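PDB 6SQX: peptide-binding protein from Photobacterium damsela subsp. piscicida, which probably acts as a secreted cysteine-type endopeptidase of the NlpC/P60 family, cleaving the peptidoglycan of potentially competing bacteria. Local coordinates for residues A[379-384]-A[472-477]. Sequence-based numbering, arbitrary orientation. Where two conformers were deposited one is given.
Sequences PFMTLV and LLTETP. With EDO (1,2-ethanediol), chain F.
A single backbone hydrogen bond joins the two segments, made just where one strand begins and its neighbour ends: Leu473 N donates to Met381 O at 2.9 Å. The bond is nearly straight at the hydrogen (164°). Next to it, Thr382 and Leu472 form an antiparallel, non-hydrogen-bonded pair, their CA atoms 4.4 Å apart. The side chains of this pair lie side by side and point the same way, and Leu472 CD2 touches Thr382 OG1 at 3.3 Å. With OG1 anti to the carbonyl carbon (chi1 -53°), the threonine hydroxyl reaches back to a hydrogen bond with Ile378 O, just ahead of the segment, and the leucine methyl lies against this same oxygen.

Leu473 carries the apolar side of the contact. Its CB and CG lie against Met381 O, close to the backbone bond, while CD2 reaches Leu383 CG at 3.9 Å; the two leucine side chains cross at about a right angle. Met381 bends at chi2 (-68°), and its SD comes to 4.4 Å from Leu473 CB. On the same methionine, CB meets CG2 of Thr474, which lies past the end of strand 467-472, at 4.0 Å. Helix 326-334 closes over this cluster, with Phe332 touching both Met381 and Leu473, and Leu328 touching Leu383.

Farther along the departing chain, 1,2-ethanediol, probably from the crystallisation liquor, is hydrogen-bonded through O1 to Thr476 OG1 at 3.1 Å. Thr476 and Pro477 there pack on helix 50-64. The contact thus joins the start of strand 382-387 to the end of strand 467-472 in the antiparallel sheet that packs against helix 326-334, an arrangement consistent with the papain-like alpha/beta core of NlpC/P60 peptidases.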
ATOM      1  N   PRO A 379       6.579  10.058  17.201  1.00 25.55           N
ATOM      2  CA  PRO A 379       7.346   9.074  16.420  1.00 25.06           C
ATOM      3  C   PRO A 379       6.600   7.756  16.340  1.00 24.41           C
ATOM      4  O   PRO A 379       6.009   7.293  17.324  1.00 25.54           O
ATOM      5  CB  PRO A 379       8.655   8.925  17.216  1.00 25.99           C
ATOM      6  CG  PRO A 379       8.813  10.278  17.909  1.00 25.21           C
ATOM      7  CD  PRO A 379       7.384  10.680  18.270  1.00 24.88           C
ATOM      8  N   PHE A 380       6.605   7.180  15.142  1.00 21.62           N
ATOM      9  CA  PHE A 380       5.961   5.917  14.802  1.00 21.03           C
ATOM     10  C   PHE A 380       4.453   6.036  14.654  1.00 20.98           C
ATOM     11  O   PHE A 380       3.808   5.024  14.309  1.00 22.78           O
ATOM     12  CB  PHE A 380       6.309   4.753  15.750  1.00 21.63           C
ATOM     13  CG  PHE A 380       7.789   4.432  15.785  1.00 22.65           C
ATOM     14  CD1 PHE A 380       8.359   3.517  14.890  1.00 22.70           C
ATOM     15  CD2 PHE A 380       8.617   5.040  16.708  1.00 25.07           C
ATOM     16  CE1 PHE A 380       9.724   3.236  14.916  1.00 24.44           C
ATOM     17  CE2 PHE A 380       9.980   4.760  16.743  1.00 25.49           C
ATOM     18  CZ  PHE A 380      10.532   3.849  15.852  1.00 25.32           C
ATOM     19  N   MET A 381       3.868   7.233  14.862  1.00 21.53           N
ATOM     20  CA  MET A 381       2.423   7.406  14.803  1.00 21.87           C
ATOM     21  C   MET A 381       2.027   8.654  14.026  1.00 22.41           C
ATOM     22  O   MET A 381       0.892   9.123  14.185  1.00 24.06           O
ATOM     23  CB  MET A 381       1.825   7.424  16.230  1.00 25.11           C
ATOM     24  CG  MET A 381       1.795   6.050  16.861  1.00 27.37           C
ATOM     25  SD  MET A 381       0.616   4.933  16.033  1.00 29.25           S
ATOM     26  CE  MET A 381       1.362   3.365  16.434  1.00 31.16           C
ATOM     27  N   THR A 382       2.922   9.223  13.228  1.00 20.85           N
ATOM     28  CA  THR A 382       2.622  10.422  12.450  1.00 20.71           C
ATOM     29  C   THR A 382       3.067  10.191  11.029  1.00 20.55           C
ATOM     30  O   THR A 382       4.192   9.746  10.812  1.00 21.08           O
ATOM     31  CB  THR A 382       3.413  11.611  13.004  1.00 24.25           C
ATOM     32  OG1 THR A 382       3.164  11.732  14.413  1.00 26.38           O
ATOM     33  CG2 THR A 382       3.000  12.913  12.300  1.00 25.47           C
ATOM     34  N   LEU A 383       2.219  10.493  10.061  1.00 20.55           N
ATOM     35  CA  LEU A 383       2.577  10.412   8.660  1.00 20.73           C
ATOM     36  C   LEU A 383       3.040  11.787   8.200  1.00 20.73           C
ATOM     37  O   LEU A 383       2.397  12.797   8.499  1.00 22.54           O
ATOM     38  CB  LEU A 383       1.354  10.003   7.834  1.00 20.86           C
ATOM     39  CG  LEU A 383       0.584   8.756   8.278  1.00 21.64           C
ATOM     40  CD1 LEU A 383      -0.541   8.411   7.320  1.00 23.88           C
ATOM     41  CD2 LEU A 383       1.558   7.555   8.395  1.00 23.75           C
ATOM     42  N   VAL A 384       4.145  11.842   7.476  1.00 19.84           N
ATOM     43  CA  VAL A 384       4.604  13.065   6.823  0.71 19.28           C
ATOM     44  C   VAL A 384       4.395  12.893   5.329  1.00 19.35           C
ATOM     45  O   VAL A 384       4.877  11.914   4.747  1.00 19.72           O
ATOM     46  CB  VAL A 384       6.086  13.362   7.125  0.71 19.84           C
ATOM     47  CG1 VAL A 384       6.428  14.808   6.694  0.71 21.96           C
ATOM     48  CG2 VAL A 384       6.375  13.168   8.610  0.71 20.53           C
ATOM     49  N   LEU A 472      -1.383  12.956  12.460  1.00 23.34           N
ATOM     50  CA  LEU A 472      -1.313  12.017  13.575  1.00 24.94           C
ATOM     51  C   LEU A 472      -2.281  10.866  13.343  1.00 25.71           C
ATOM     52  O   LEU A 472      -3.416  11.079  12.922  1.00 29.75           O
ATOM     53  CB  LEU A 472      -1.770  12.724  14.851  1.00 29.30           C
ATOM     54  CG  LEU A 472      -0.836  13.740  15.465  1.00 34.96           C
ATOM     55  CD1 LEU A 472      -1.492  14.320  16.746  1.00 35.75           C
ATOM     56  CD2 LEU A 472       0.474  13.079  15.767  1.00 35.86           C
ATOM     57  N   LEU A 473      -1.875   9.648  13.700  1.00 24.75           N
ATOM     58  CA  LEU A 473      -2.754   8.495  13.609  1.00 26.84           C
ATOM     59  C   LEU A 473      -3.523   8.231  14.896  1.00 33.15           C
ATOM     60  O   LEU A 473      -4.528   7.513  14.868  1.00 40.77           O
ATOM     61  CB  LEU A 473      -1.945   7.243  13.282  1.00 26.49           C
ATOM     62  CG  LEU A 473      -1.176   7.307  11.971  1.00 26.81           C
ATOM     63  CD1 LEU A 473      -0.445   5.983  11.795  1.00 27.71           C
ATOM     64  CD2 LEU A 473      -2.128   7.543  10.784  1.00 26.78           C
ATOM     65  N   THR A 474      -3.096   8.814  16.009  1.00 34.44           N
ATOM     66  CA  THR A 474      -3.603   8.454  17.327  1.00 41.23           C
ATOM     67  C   THR A 474      -5.076   8.779  17.517  1.00 49.54           C
ATOM     68  O   THR A 474      -5.657   8.368  18.532  1.00 52.50           O
ATOM     69  CB  THR A 474      -2.734   9.116  18.392  1.00 42.25           C
ATOM     70  OG1 THR A 474      -2.530  10.495  18.048  1.00 42.49           O
ATOM     71  CG2 THR A 474      -1.375   8.405  18.470  1.00 42.71           C
ATOM     72  N   GLU A 475      -5.696   9.479  16.569  1.00 53.46           N
ATOM     73  CA  GLU A 475      -7.124   9.772  16.607  1.00 58.14           C
ATOM     74  C   GLU A 475      -7.831   8.869  15.599  1.00 56.79           C
ATOM     75  O   GLU A 475      -7.641   9.010  14.385  1.00 55.06           O
ATOM     76  CB  GLU A 475      -7.372  11.248  16.306  1.00 63.08           C
ATOM     77  CG  GLU A 475      -6.646  12.199  17.256  1.00 68.27           C
ATOM     78  CD  GLU A 475      -6.898  11.872  18.727  1.00 72.85           C
ATOM     79  OE1 GLU A 475      -5.918  11.841  19.507  1.00 74.43           O
ATOM     80  OE2 GLU A 475      -8.074  11.645  19.104  1.00 74.37           O
ATOM     81  N   THR A 476      -8.635   7.939  16.102  1.00 57.01           N
ATOM     82  CA  THR A 476      -9.395   7.064  15.216  1.00 58.04           C
ATOM     83  C   THR A 476     -10.639   7.798  14.721  1.00 60.00           C
ATOM     84  O   THR A 476     -11.317   8.456  15.519  1.00 60.19           O
ATOM     85  CB  THR A 476      -9.795   5.778  15.949  1.00 56.27           C
ATOM     86  OG1 THR A 476      -8.635   4.959  16.147  1.00 53.78           O
ATOM     87  CG2 THR A 476     -10.820   4.991  15.151  1.00 56.38           C
ATOM     88  N   PRO A 477     -10.957   7.727  13.415  1.00 60.65           N
ATOM     89  CA  PRO A 477     -12.153   8.375  12.855  1.00 60.94           C
ATOM     90  C   PRO A 477     -13.468   7.891  13.487  1.00 60.14           C
ATOM     91  O   PRO A 477     -13.553   6.744  13.934  1.00 58.23           O
ATOM     92  CB  PRO A 477     -12.096   7.989  11.370  1.00 60.60           C
ATOM     93  CG  PRO A 477     -10.640   7.720  11.104  1.00 60.79           C
ATOM     94  CD  PRO A 477     -10.124   7.101  12.369  1.00 60.86           C
TER
HETATM   95  C1  EDO F 504      -6.134   5.098  13.433  1.00 39.04           C
HETATM   96  O1  EDO F 504      -7.285   4.247  13.427  1.00 27.49           O
HETATM   97  C2  EDO F 504      -5.695   5.401  12.014  1.00 32.11           C
HETATM   98  O2  EDO F 504      -6.590   6.339  11.392  1.00 34.32           O